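Local coordinates for protein putative glycoside hydrolase (Bacteroides thetaiotaomicron VPI-5482, PDB 3HBZ) that binds calcium and, as a putative glycoside hydrolase, may play a role in carbohydrate metabolism, at residues 92-97 against 121-126; 108-113 against 143-148; 161-166 against 313-318; 236-241 against 273-278. One frame throughout, in Å; residues are numbered along the deposited sequence. Where two conformers were deposited one is given.

Contact 1. Residues 92-97 against 121-126. With ACT (acetate ion), chain H.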
loop_
_atom_site.group_PDB
_atom_site.type_symbol
_atom_site.label_atom_id
_atom_site.label_comp_id
_atom_site.label_asym_id
_atom_site.label_seq_id
_atom_site.Cartn_x
_atom_site.Cartn_y
_atom_site.Cartn_z
ATOM N N ILE A 92 -5.326 10.476 -10.184
ATOM C CA ILE A 92 -5.334 9.214 -10.915
ATOM C C ILE A 92 -6.711 9.096 -11.548
ATOM O O ILE A 92 -7.714 9.026 -10.837
ATOM C CB ILE A 92 -5.131 8.006 -9.963
ATOM C CG1 ILE A 92 -3.879 8.166 -9.077
ATOM C CG2 ILE A 92 -5.075 6.734 -10.748
ATOM C CD1 ILE A 92 -2.644 8.213 -9.860
ATOM N N ASP A 93 -6.766 9.124 -12.867
ATOM C CA ASP A 93 -8.040 9.048 -13.592
ATOM C C ASP A 93 -8.124 7.818 -14.498
ATOM O O ASP A 93 -8.871 7.824 -15.466
ATOM C CB ASP A 93 -8.257 10.315 -14.454
ATOM C CG ASP A 93 -7.220 10.448 -15.563
ATOM O OD1 ASP A 93 -6.092 9.935 -15.377
ATOM O OD2 ASP A 93 -7.525 11.054 -16.608
ATOM N N THR A 94 -7.359 6.786 -14.180
ATOM C CA THR A 94 -7.262 5.602 -15.004
ATOM C C THR A 94 -7.710 4.389 -14.187
ATOM O O THR A 94 -7.873 4.465 -12.988
ATOM C CB THR A 94 -5.805 5.374 -15.486
ATOM O OG1 THR A 94 -4.926 5.487 -14.371
ATOM C CG2 THR A 94 -5.436 6.406 -16.533
ATOM N N GLU A 95 -7.942 3.282 -14.866
ATOM C CA GLU A 95 -8.339 2.064 -14.194
ATOM C C GLU A 95 -7.105 1.403 -13.563
ATOM O O GLU A 95 -5.988 1.687 -13.946
ATOM C CB GLU A 95 -9.113 1.165 -15.162
ATOM C CG GLU A 95 -8.355 0.609 -16.345
ATOM C CD GLU A 95 -9.274 -0.088 -17.388
ATOM O OE1 GLU A 95 -10.516 0.132 -17.377
ATOM O OE2 GLU A 95 -8.734 -0.839 -18.231
ATOM N N LEU A 96 -7.310 0.584 -12.532
ATOM C CA LEU A 96 -6.194 -0.016 -11.799
ATOM C C LEU A 96 -5.199 -0.683 -12.769
ATOM O O LEU A 96 -5.606 -1.341 -13.707
ATOM C CB LEU A 96 -6.759 -1.060 -10.833
ATOM C CG LEU A 96 -5.966 -1.384 -9.594
ATOM C CD1 LEU A 96 -5.636 -0.103 -8.777
ATOM C CD2 LEU A 96 -6.721 -2.434 -8.740
ATOM N N ALA A 97 -3.910 -0.538 -12.516
ATOM C CA ALA A 97 -2.871 -1.205 -13.321
ATOM C C ALA A 97 -2.936 -2.697 -12.992
ATOM O O ALA A 97 -3.279 -3.050 -11.866
ATOM C CB ALA A 97 -1.469 -0.654 -12.924
ATOM N N LYS A 121 3.433 9.317 -16.849
ATOM C CA LYS A 121 2.362 9.416 -15.836
ATOM C C LYS A 121 2.280 8.209 -14.863
ATOM O O LYS A 121 1.969 7.073 -15.277
ATOM C CB LYS A 121 1.005 9.622 -16.524
ATOM C CG LYS A 121 -0.202 9.599 -15.571
ATOM C CD LYS A 121 -1.436 10.274 -16.185
ATOM C CE LYS A 121 -2.740 9.538 -15.863
ATOM N NZ LYS A 121 -3.842 9.856 -16.822
ATOM N N VAL A 122 2.533 8.484 -13.579
ATOM C CA VAL A 122 2.267 7.537 -12.510
ATOM C C VAL A 122 0.750 7.236 -12.393
ATOM O O VAL A 122 -0.041 8.137 -12.278
ATOM C CB VAL A 122 2.824 8.036 -11.146
ATOM C CG1 VAL A 122 2.484 7.054 -10.066
ATOM C CG2 VAL A 122 4.339 8.187 -11.237
ATOM N N VAL A 123 0.360 5.975 -12.454
ATOM C CA VAL A 123 -1.071 5.587 -12.304
ATOM C C VAL A 123 -1.392 4.775 -11.040
ATOM O O VAL A 123 -2.568 4.427 -10.802
ATOM C CB VAL A 123 -1.590 4.840 -13.555
ATOM C CG1 VAL A 123 -1.436 5.775 -14.774
ATOM C CG2 VAL A 123 -0.872 3.495 -13.761
HETATM N N MSE A 124 -0.371 4.488 -10.231
HETATM C CA MSE A 124 -0.561 3.794 -8.935
HETATM C C MSE A 124 0.737 3.750 -8.127
HETATM O O MSE A 124 1.825 3.521 -8.690
HETATM C CB MSE A 124 -1.056 2.354 -9.141
HETATM C CG MSE A 124 -1.649 1.748 -7.858
HETATM SE SE MSE A 124 -2.176 -0.058 -8.127
HETATM C CE MSE A 124 -0.422 -0.917 -7.955
ATOM N N GLU A 125 0.610 3.979 -6.822
ATOM C CA GLU A 125 1.646 3.759 -5.853
ATOM C C GLU A 125 1.312 2.548 -4.977
ATOM O O GLU A 125 0.282 2.515 -4.289
ATOM C CB GLU A 125 1.841 4.981 -4.971
ATOM C CG GLU A 125 2.001 6.264 -5.769
ATOM C CD GLU A 125 2.601 7.437 -4.984
ATOM O OE1 GLU A 125 2.973 7.266 -3.782
ATOM O OE2 GLU A 125 2.719 8.528 -5.622
ATOM N N TRP A 126 2.163 1.530 -5.029
ATOM C CA TRP A 126 2.052 0.410 -4.088
ATOM C C TRP A 126 2.357 0.938 -2.695
ATOM O O TRP A 126 3.078 1.927 -2.527
ATOM C CB TRP A 126 3.050 -0.693 -4.401
ATOM C CG TRP A 126 2.760 -1.491 -5.647
ATOM C CD1 TRP A 126 3.124 -1.186 -6.915
ATOM C CD2 TRP A 126 2.054 -2.746 -5.716
ATOM N NE1 TRP A 126 2.658 -2.172 -7.788
ATOM C CE2 TRP A 126 2.026 -3.146 -7.061
ATOM C CE3 TRP A 126 1.472 -3.578 -4.757
ATOM C CZ2 TRP A 126 1.411 -4.320 -7.475
ATOM C CZ3 TRP A 126 0.893 -4.760 -5.154
ATOM C CH2 TRP A 126 0.858 -5.127 -6.499
HETATM C C ACT H . -10.006 -0.938 -13.256
HETATM O O ACT H . -11.150 -1.221 -13.341
HETATM O OXT ACT H . -9.952 0.007 -12.403
HETATM C CH3 ACT H . -8.884 -1.698 -14.046
HETATM O O HOH W 1 -4.311 2.798 -11.508
#
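Thr94 OG1 is buried against Val123 and has no hydrogen-bond partner in the model. It lies 3.5 Å from Val123 CB, and the two side chains cross at about a right angle. The hydroxyl is put there by its first torsion (chi1 48°), which sets it between the backbone N and the carbonyl carbon. Segment 92-97 is the linker between strand 84-92 and strand 99-100. It arches over the Val123-Met124 part of strand 121-125, half of a two-stranded antiparallel pair with 115-118. Val123 and Met124 both face Glu116 across that pair, which makes a classic beta bulge. Glu116 is also a ligand of a sodium ion, which lies about 5 Å from the side chain of Ala97.

Two branches of Ile92 reach the strand backbone. Ile92 CG2 meets Val123 O at 3.4 Å, and CD1 approaches Val122 O. Further along, Leu96 CD1 touches the selenium of Met124, a selenomethionine, with 3.5 Å between CD1 and SE. The terminal CE of Met124 lies over one face of the Trp126 ring, toward its rim.

The polar links are few. Lys121 NZ donates to Asp93 OD1 at 2.7 Å, on the syn lone pair, in a salt bridge. One water appears to bridge Glu95 O at 3.2 Å and Val123 O at 2.5 Å, the latter short for a hydrogen bond. Leu96 N binds an acetate, probably from the crystallisation liquor, whose placement beside Glu95 is doubtful. Across this contact, then, one salt bridge and probably one water supply the polar links, and Ile92, Leu96 and Ala97 pack around them.

Contact 2. Residues 108-113 against 143-148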
loop_
_atom_site.group_PDB
_atom_site.type_symbol
_atom_site.label_atom_id
_atom_site.label_comp_id
_atom_site.label_asym_id
_atom_site.label_seq_id
_atom_site.Cartn_x
_atom_site.Cartn_y
_atom_site.Cartn_z
ATOM N N GLY A 108 14.376 10.105 -4.962
ATOM C CA GLY A 108 14.542 11.050 -3.855
ATOM C C GLY A 108 13.892 10.706 -2.518
ATOM O O GLY A 108 13.723 11.577 -1.683
ATOM N N GLN A 109 13.514 9.461 -2.303
ATOM C CA GLN A 109 12.883 9.058 -1.038
ATOM C C GLN A 109 13.886 8.282 -0.214
ATOM O O GLN A 109 14.815 7.721 -0.741
ATOM C CB GLN A 109 11.680 8.180 -1.333
ATOM C CG GLN A 109 10.646 8.832 -2.201
ATOM C CD GLN A 109 9.787 9.838 -1.459
ATOM O OE1 GLN A 109 9.729 9.868 -0.236
ATOM N NE2 GLN A 109 9.113 10.660 -2.210
ATOM N N LYS A 110 13.662 8.208 1.077
ATOM C CA LYS A 110 14.569 7.485 1.948
ATOM C C LYS A 110 14.297 5.985 1.946
ATOM O O LYS A 110 15.108 5.216 2.442
ATOM C CB LYS A 110 14.493 8.017 3.384
ATOM C CG LYS A 110 13.280 7.558 4.147
ATOM C CD LYS A 110 13.200 8.186 5.520
ATOM C CE LYS A 110 11.911 7.807 6.173
ATOM N NZ LYS A 110 11.735 8.520 7.435
ATOM N N TYR A 111 13.157 5.575 1.407
ATOM C CA TYR A 111 12.904 4.158 1.183
ATOM C C TYR A 111 12.153 3.997 -0.138
ATOM O O TYR A 111 11.688 4.961 -0.725
ATOM C CB TYR A 111 12.131 3.526 2.349
ATOM C CG TYR A 111 10.812 4.214 2.676
ATOM C CD1 TYR A 111 9.722 4.140 1.801
ATOM C CD2 TYR A 111 10.640 4.920 3.888
ATOM C CE1 TYR A 111 8.519 4.759 2.103
ATOM C CE2 TYR A 111 9.430 5.580 4.198
ATOM C CZ TYR A 111 8.372 5.486 3.324
ATOM O OH TYR A 111 7.201 6.129 3.633
ATOM N N TYR A 112 12.026 2.763 -0.585
ATOM C CA TYR A 112 11.455 2.502 -1.861
ATOM C C TYR A 112 9.959 2.536 -1.816
ATOM O O TYR A 112 9.330 1.921 -0.926
ATOM C CB TYR A 112 11.884 1.124 -2.330
ATOM C CG TYR A 112 13.303 1.085 -2.857
ATOM C CD1 TYR A 112 13.584 1.548 -4.117
ATOM C CD2 TYR A 112 14.336 0.552 -2.125
ATOM C CE1 TYR A 112 14.840 1.469 -4.648
ATOM C CE2 TYR A 112 15.644 0.478 -2.660
ATOM C CZ TYR A 112 15.874 0.948 -3.915
ATOM O OH TYR A 112 17.118 0.911 -4.502
ATOM N N ILE A 113 9.404 3.220 -2.821
ATOM C CA ILE A 113 7.959 3.224 -3.139
ATOM C C ILE A 113 7.871 2.837 -4.627
ATOM O O ILE A 113 8.393 3.547 -5.508
ATOM C CB ILE A 113 7.332 4.616 -2.894
ATOM C CG1 ILE A 113 7.461 5.087 -1.414
ATOM C CG2 ILE A 113 5.834 4.708 -3.359
ATOM C CD1 ILE A 113 7.281 6.655 -1.227
ATOM N N ASP A 143 17.847 0.197 1.584
ATOM C CA ASP A 143 18.098 -1.263 1.618
ATOM C C ASP A 143 17.964 -1.957 2.972
ATOM O O ASP A 143 18.056 -3.184 3.040
ATOM C CB ASP A 143 19.522 -1.548 1.057
ATOM C CG ASP A 143 19.493 -1.723 -0.448
ATOM O OD1 ASP A 143 18.401 -1.458 -1.040
ATOM O OD2 ASP A 143 20.506 -2.170 -1.028
ATOM N N ASP A 144 17.786 -1.181 4.038
ATOM C CA ASP A 144 17.648 -1.744 5.376
ATOM C C ASP A 144 16.164 -1.969 5.735
ATOM O O ASP A 144 15.843 -2.537 6.791
ATOM C CB ASP A 144 18.264 -0.792 6.407
ATOM C CG ASP A 144 19.763 -0.593 6.251
ATOM O OD1 ASP A 144 20.462 -1.477 5.709
ATOM O OD2 ASP A 144 20.242 0.473 6.711
ATOM N N TYR A 145 15.254 -1.496 4.896
ATOM C CA TYR A 145 13.840 -1.650 5.162
ATOM C C TYR A 145 13.335 -3.069 4.775
ATOM O O TYR A 145 14.018 -3.828 4.068
ATOM C CB TYR A 145 13.041 -0.618 4.395
ATOM C CG TYR A 145 13.123 0.776 4.965
ATOM C CD1 TYR A 145 14.256 1.554 4.790
ATOM C CD2 TYR A 145 12.033 1.329 5.679
ATOM C CE1 TYR A 145 14.319 2.844 5.321
ATOM C CE2 TYR A 145 12.099 2.607 6.226
ATOM C CZ TYR A 145 13.244 3.354 6.060
ATOM O OH TYR A 145 13.281 4.630 6.567
ATOM N N PRO A 146 12.145 -3.439 5.269
ATOM C CA PRO A 146 11.575 -4.746 4.930
ATOM C C PRO A 146 11.178 -4.879 3.457
ATOM O O PRO A 146 11.133 -6.006 2.923
ATOM C CB PRO A 146 10.332 -4.837 5.835
ATOM C CG PRO A 146 10.666 -3.921 7.003
ATOM C CD PRO A 146 11.351 -2.738 6.309
ATOM N N THR A 147 10.944 -3.745 2.809
ATOM C CA THR A 147 10.437 -3.718 1.455
ATOM C C THR A 147 11.404 -2.856 0.622
ATOM O O THR A 147 11.547 -1.665 0.888
ATOM C CB THR A 147 9.068 -3.145 1.428
ATOM O OG1 THR A 147 8.186 -3.932 2.225
ATOM C CG2 THR A 147 8.506 -3.090 -0.048
ATOM N N PHE A 148 12.091 -3.474 -0.346
ATOM C CA PHE A 148 13.022 -2.745 -1.224
ATOM C C PHE A 148 13.087 -3.351 -2.603
ATOM O O PHE A 148 12.429 -4.346 -2.897
ATOM C CB PHE A 148 14.426 -2.642 -0.603
ATOM C CG PHE A 148 15.097 -3.998 -0.317
ATOM C CD1 PHE A 148 14.776 -4.717 0.835
ATOM C CD2 PHE A 148 16.040 -4.530 -1.188
ATOM C CE1 PHE A 148 15.369 -5.929 1.118
ATOM C CE2 PHE A 148 16.638 -5.751 -0.921
ATOM C CZ PHE A 148 16.315 -6.454 0.234
HETATM O O HOH W 2 13.198 0.621 1.031
HETATM O O HOH W 3 18.418 -1.837 -3.797
#
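Tyr112 CB starts the contact 4.3 Å from Thr147 O. The ring then runs obliquely past Phe148, and Tyr112 CD2 touches Phe148 CB at 3.5 Å. Next along that side, Tyr112 CE2 meets Asp143 OD1 at 3.7 Å. The carboxylate oxygen lies at the ring edge, in plane. At the tip, Tyr112 OH is joined by a hydrogen bond of 3.1 Å to a water, which donates in turn to Asp143 OD1. The Tyr112 side chain also comes within about 3 Å of a bound hexaethylene glycol, probably from the crystallisation liquor. A second water accepts from Tyr112 N and donates to Thr147 O, so water joins the two backbones.

Segment 143-148 leads into strand 147-150, which pairs antiparallel with strand 158-165. Segment 108-113 belongs to the long loop before strand 115-118. Helix 130-134 touches both segments, through Tyr111 and Tyr145.

Those two tyrosines also meet each other. Tyr111 CB sits over the centre of one face of the Tyr145 ring in a CH-pi contact, 3.6 Å from the centroid and 6° off the normal. The ring planes are 55° apart. Tyr145 OH reaches the edge of the Tyr111 ring, in plane.

Contact 3. Residues 161-166 against 313-318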
loop_
_atom_site.group_PDB
_atom_site.type_symbol
_atom_site.label_atom_id
_atom_site.label_comp_id
_atom_site.label_asym_id
_atom_site.label_seq_id
_atom_site.Cartn_x
_atom_site.Cartn_y
_atom_site.Cartn_z
ATOM N N LEU A 161 11.315 -8.640 -0.390
ATOM C CA LEU A 161 10.657 -8.520 0.886
ATOM C C LEU A 161 11.447 -9.364 1.892
ATOM O O LEU A 161 11.664 -10.563 1.680
ATOM C CB LEU A 161 9.222 -9.045 0.768
ATOM C CG LEU A 161 8.390 -8.305 -0.293
ATOM C CD1 LEU A 161 6.955 -8.886 -0.324
ATOM C CD2 LEU A 161 8.313 -6.794 -0.084
ATOM N N VAL A 162 11.935 -8.712 2.938
ATOM C CA VAL A 162 12.789 -9.361 3.926
ATOM C C VAL A 162 12.278 -9.021 5.336
ATOM O O VAL A 162 12.181 -7.894 5.672
ATOM C CB VAL A 162 14.259 -8.953 3.796
ATOM C CG1 VAL A 162 15.133 -9.590 4.919
ATOM C CG2 VAL A 162 14.841 -9.353 2.433
ATOM N N THR A 163 11.979 -10.033 6.134
ATOM C CA THR A 163 11.545 -9.879 7.528
ATOM C C THR A 163 12.721 -9.403 8.364
ATOM O O THR A 163 13.784 -10.009 8.362
ATOM C CB THR A 163 10.987 -11.201 8.070
ATOM O OG1 THR A 163 9.850 -11.575 7.264
ATOM C CG2 THR A 163 10.538 -11.098 9.577
ATOM N N ARG A 164 12.526 -8.272 9.028
ATOM C CA ARG A 164 13.595 -7.579 9.728
ATOM C C ARG A 164 13.338 -7.563 11.222
ATOM O O ARG A 164 12.169 -7.534 11.663
ATOM C CB ARG A 164 13.610 -6.128 9.300
ATOM C CG ARG A 164 13.879 -5.946 7.838
ATOM C CD ARG A 164 15.240 -6.448 7.423
ATOM N NE ARG A 164 15.465 -5.874 6.123
ATOM C CZ ARG A 164 16.629 -5.501 5.605
ATOM N NH1 ARG A 164 17.797 -5.670 6.233
ATOM N NH2 ARG A 164 16.597 -4.949 4.407
ATOM N N SER A 165 14.410 -7.507 12.001
ATOM C CA SER A 165 14.285 -7.115 13.407
ATOM C C SER A 165 13.893 -5.638 13.508
ATOM O O SER A 165 14.386 -4.787 12.737
ATOM C CB SER A 165 15.622 -7.286 14.141
ATOM O OG SER A 165 15.479 -6.754 15.442
ATOM N N THR A 166 13.029 -5.319 14.473
ATOM C CA THR A 166 12.664 -3.927 14.768
ATOM C C THR A 166 13.493 -3.354 15.919
ATOM O O THR A 166 13.218 -2.243 16.402
ATOM C CB THR A 166 11.219 -3.844 15.190
ATOM O OG1 THR A 166 11.044 -4.718 16.311
ATOM C CG2 THR A 166 10.313 -4.251 14.074
ATOM N N THR A 313 3.783 -10.933 1.248
ATOM C CA THR A 313 4.537 -10.817 2.510
ATOM C C THR A 313 5.556 -11.960 2.683
ATOM O O THR A 313 5.287 -13.122 2.350
ATOM C CB THR A 313 3.625 -10.713 3.731
ATOM O OG1 THR A 313 4.461 -10.614 4.901
ATOM C CG2 THR A 313 2.727 -11.974 3.883
ATOM N N SER A 314 6.712 -11.626 3.239
ATOM C CA SER A 314 7.795 -12.565 3.460
ATOM C C SER A 314 7.525 -13.501 4.654
ATOM O O SER A 314 8.222 -14.480 4.826
ATOM C CB SER A 314 9.112 -11.810 3.641
ATOM O OG SER A 314 9.081 -10.918 4.756
ATOM N N SER A 315 6.540 -13.177 5.488
ATOM C CA SER A 315 6.220 -13.975 6.688
ATOM C C SER A 315 4.692 -14.030 6.872
ATOM O O SER A 315 4.049 -13.045 7.196
ATOM C CB SER A 315 6.862 -13.377 7.931
ATOM O OG SER A 315 8.261 -13.594 7.962
ATOM N N LEU A 316 4.137 -15.205 6.641
ATOM C CA LEU A 316 2.721 -15.422 6.602
ATOM C C LEU A 316 2.028 -14.876 7.846
ATOM O O LEU A 316 0.966 -14.303 7.726
ATOM C CB LEU A 316 2.406 -16.907 6.442
ATOM C CG LEU A 316 0.880 -17.128 6.180
ATOM C CD1 LEU A 316 0.556 -18.107 5.066
ATOM C CD2 LEU A 316 0.189 -17.519 7.449
ATOM N N GLU A 317 2.610 -15.084 9.022
ATOM C CA GLU A 317 2.036 -14.571 10.258
ATOM C C GLU A 317 2.859 -13.423 10.830
ATOM O O GLU A 317 2.859 -13.142 12.073
ATOM C CB GLU A 317 2.036 -15.662 11.302
ATOM C CG GLU A 317 1.197 -16.832 10.998
ATOM C CD GLU A 317 1.316 -17.821 12.150
ATOM O OE1 GLU A 317 0.867 -17.458 13.256
ATOM O OE2 GLU A 317 1.937 -18.897 11.960
ATOM N N GLY A 318 3.603 -12.776 9.964
ATOM C CA GLY A 318 4.428 -11.660 10.431
ATOM C C GLY A 318 3.664 -10.493 10.980
ATOM O O GLY A 318 4.174 -9.761 11.826
#
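Thr163 lies at the break in strand 158-165, and there Ser314 and Ser315 dock from the loop that follows strand 306-313. This loop includes a type I beta turn from Ser315 to Gly318, closed by a bond of 2.8 Å from Gly318 N to Ser315 O. Strand 177-183 pairs antiparallel with both 158-165 and 306-313. The contact therefore ties the break in strand 158-165 to the loop leaving strand 306-313, two strands that share a neighbour.

Three buried hydroxyls make the junction. Thr163 OG1 and Ser314 OG are hydrogen-bonded at 2.7 Å, and either could be the donor. Thr163 OG1 also lies 2.7 Å from Ser315 OG, but which acceptor takes its proton is not settled. Thr163 holds OG1 anti to its carbonyl carbon (chi1 -61°), which turns the hydroxyl toward both serines and leaves CG2 alongside Ser315 OG.

Each serine has a further partner. Ser314 OG is bonded to Gly180 N of strand 177-183. Ser315 OG is bonded to Asp237 OD2, so the row of hydroxyls runs from a backbone N-H to a carboxylate. Each of the three hydroxyls has at least one polar partner. Ser315 N also makes a weak, nearly straight bond to Thr313 OG1 (3.4 Å, 172°).

Leu161 packs beside the hydroxyls, on the strand side. Leu161 CB meets Ser314 CB at 4.0 Å, and Leu161 CD1 reaches to 4.1 Å from Thr313 N.

Contact 4. Residues 236-241 against 273-278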
loop_
_atom_site.group_PDB
_atom_site.type_symbol
_atom_site.label_atom_id
_atom_site.label_comp_id
_atom_site.label_asym_id
_atom_site.label_seq_id
_atom_site.Cartn_x
_atom_site.Cartn_y
_atom_site.Cartn_z
ATOM N N ARG A 236 9.019 -23.633 10.477
ATOM C CA ARG A 236 9.783 -23.007 9.401
ATOM C C ARG A 236 8.907 -21.899 8.800
ATOM O O ARG A 236 7.707 -22.071 8.672
ATOM C CB ARG A 236 10.209 -24.047 8.396
ATOM C CG ARG A 236 11.325 -23.614 7.486
ATOM C CD ARG A 236 12.755 -24.027 7.937
ATOM N NE ARG A 236 13.661 -23.567 6.882
ATOM C CZ ARG A 236 14.802 -22.885 7.018
ATOM N NH1 ARG A 236 15.350 -22.605 8.193
ATOM N NH2 ARG A 236 15.430 -22.501 5.917
ATOM N N ASP A 237 9.483 -20.727 8.529
ATOM C CA ASP A 237 8.687 -19.614 8.040
ATOM C C ASP A 237 8.210 -19.917 6.609
ATOM O O ASP A 237 8.766 -20.802 5.933
ATOM C CB ASP A 237 9.528 -18.325 8.081
ATOM C CG ASP A 237 8.704 -17.043 8.199
ATOM O OD1 ASP A 237 7.437 -17.079 8.239
ATOM O OD2 ASP A 237 9.359 -15.958 8.235
ATOM N N ILE A 238 7.154 -19.226 6.177
ATOM C CA ILE A 238 6.696 -19.302 4.791
ATOM C C ILE A 238 6.112 -17.953 4.433
ATOM O O ILE A 238 5.671 -17.210 5.312
ATOM C CB ILE A 238 5.664 -20.477 4.560
ATOM C CG1 ILE A 238 5.535 -20.872 3.075
ATOM C CG2 ILE A 238 4.256 -20.133 5.199
ATOM C CD1 ILE A 238 6.885 -21.241 2.337
ATOM N N CYS A 239 6.169 -17.617 3.144
ATOM C CA CYS A 239 5.552 -16.427 2.605
ATOM C C CYS A 239 4.046 -16.575 2.428
ATOM O O CYS A 239 3.497 -17.702 2.546
ATOM C CB CYS A 239 6.180 -16.113 1.257
ATOM S SG CYS A 239 6.032 -17.469 0.074
ATOM N N ASP A 240 3.378 -15.456 2.148
ATOM C CA ASP A 240 1.969 -15.454 1.710
ATOM C C ASP A 240 1.849 -14.536 0.509
ATOM O O ASP A 240 2.552 -13.504 0.395
ATOM C CB ASP A 240 1.037 -15.009 2.838
ATOM C CG ASP A 240 -0.389 -15.531 2.696
ATOM O OD1 ASP A 240 -0.747 -16.259 1.738
ATOM O OD2 ASP A 240 -1.169 -15.183 3.577
ATOM N N ILE A 241 0.996 -14.957 -0.418
ATOM C CA ILE A 241 0.670 -14.203 -1.605
ATOM C C ILE A 241 -0.827 -14.387 -1.822
ATOM O O ILE A 241 -1.299 -15.519 -1.913
ATOM C CB ILE A 241 1.423 -14.759 -2.860
ATOM C CG1 ILE A 241 2.935 -14.782 -2.612
ATOM C CG2 ILE A 241 1.007 -13.939 -4.123
ATOM C CD1 ILE A 241 3.825 -15.465 -3.696
ATOM N N ASP A 273 -1.396 -21.803 -2.143
ATOM C CA ASP A 273 -1.511 -22.967 -1.262
ATOM C C ASP A 273 -0.343 -23.952 -1.371
ATOM O O ASP A 273 -0.348 -24.951 -0.670
ATOM C CB ASP A 273 -2.834 -23.730 -1.513
ATOM C CG ASP A 273 -2.901 -24.377 -2.908
ATOM O OD1 ASP A 273 -1.986 -24.171 -3.761
ATOM O OD2 ASP A 273 -3.874 -25.109 -3.167
ATOM N N ASP A 274 0.638 -23.705 -2.237
ATOM C CA ASP A 274 1.782 -24.628 -2.382
ATOM C C ASP A 274 3.111 -23.869 -2.371
ATOM O O ASP A 274 4.057 -24.289 -3.011
ATOM C CB ASP A 274 1.633 -25.466 -3.662
ATOM C CG ASP A 274 1.634 -24.614 -4.930
ATOM O OD1 ASP A 274 1.755 -23.374 -4.837
ATOM O OD2 ASP A 274 1.582 -25.191 -6.035
ATOM N N ALA A 275 3.186 -22.775 -1.617
ATOM C CA ALA A 275 4.429 -22.037 -1.453
ATOM C C ALA A 275 5.526 -22.911 -0.857
ATOM O O ALA A 275 5.257 -23.785 -0.010
ATOM C CB ALA A 275 4.243 -20.752 -0.614
ATOM N N LYS A 276 6.755 -22.705 -1.333
ATOM C CA LYS A 276 7.906 -23.454 -0.819
ATOM C C LYS A 276 9.169 -22.598 -0.827
ATOM O O LYS A 276 9.247 -21.540 -1.504
ATOM C CB LYS A 276 8.144 -24.734 -1.648
ATOM C CG LYS A 276 8.504 -24.424 -3.099
ATOM C CD LYS A 276 8.829 -25.652 -3.920
ATOM C CE LYS A 276 8.968 -25.269 -5.386
ATOM N NZ LYS A 276 9.375 -26.460 -6.185
ATOM N N GLU A 277 10.174 -23.070 -0.111
ATOM C CA GLU A 277 11.504 -22.490 -0.249
ATOM C C GLU A 277 12.092 -22.927 -1.578
ATOM O O GLU A 277 12.080 -24.077 -1.892
ATOM C CB GLU A 277 12.396 -22.911 0.904
ATOM C CG GLU A 277 11.904 -22.357 2.251
ATOM C CD GLU A 277 12.894 -22.660 3.356
ATOM O OE1 GLU A 277 13.923 -21.986 3.404
ATOM O OE2 GLU A 277 12.647 -23.563 4.162
ATOM N N THR A 278 12.558 -21.986 -2.374
ATOM C CA THR A 278 13.138 -22.297 -3.657
ATOM C C THR A 278 14.052 -21.158 -4.096
ATOM O O THR A 278 13.734 -19.997 -3.867
ATOM C CB THR A 278 12.052 -22.534 -4.734
ATOM O OG1 THR A 278 12.700 -22.690 -5.991
ATOM C CG2 THR A 278 11.033 -21.375 -4.814
#
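Arg236 grips the carboxylate of Glu277 side-on, with one nitrogen to each oxygen. Arg236 NE donates to Glu277 OE2 at 2.9 Å, with an N-H...acceptor angle of 159°. Arg236 NH2 donates to Glu277 OE1 at 3.0 Å. Both oxygens are met on their syn sides. OE2 lies at the edge of the guanidinium, near its plane, while OE1 is tilted from that plane. The two flat groups are turned 36° apart, so the fork is somewhat twisted. The arginine chain sets off with CG anti to the backbone N (chi1 -163°), then bends at chi2, which brings NE round to the acid.

The apolar part of the contact centres on Ala275. Ala275 CB is met by Cys239 SG at 3.8 Å and by Ile238 CG1 at 3.9 Å. Ile238 CD1 goes further and lies 3.8 Å from Ala275 O.

Outside this first shell, Tyr219 of strand 210-220 touches Ile238, Cys239 and Glu277, and so backs both segments. Ala221 N donates to Glu277 OE1, which gives that oxygen a second partner. Tyr217 OH is bonded to Lys276 N.

The contact lies at the protein surface, away from the metal sites. It joins the lead-in to strand 240-247 to the loop between strands 266-271 and 281-290. A two-bond ion pair and a small apolar patch beside it make the join. The backbone N-H on OE1 would probably help to fix the carboxylate and stabilise its negative charge.

From the N terminus, the chain leaves the five-stranded mixed sheet at strand 84-92 and enters contact 1, which closes a loop at 121-126. Contact 2 opens inside that loop, at 108-113, and closes beyond it at 143-148, so the two cross. They touch where Ile113 packs on Glu125 and Trp126. Contact 3 follows in series and spans the longest stretch, from 161-166 to 313-318. It meets contact 2 through the neighbouring strands 147-150 and 158-165. Contact 4, 236-241 with 273-278, lies wholly within that span. Leu316 N and Ile238 O join it to contact 3, about 12 Å away between centres.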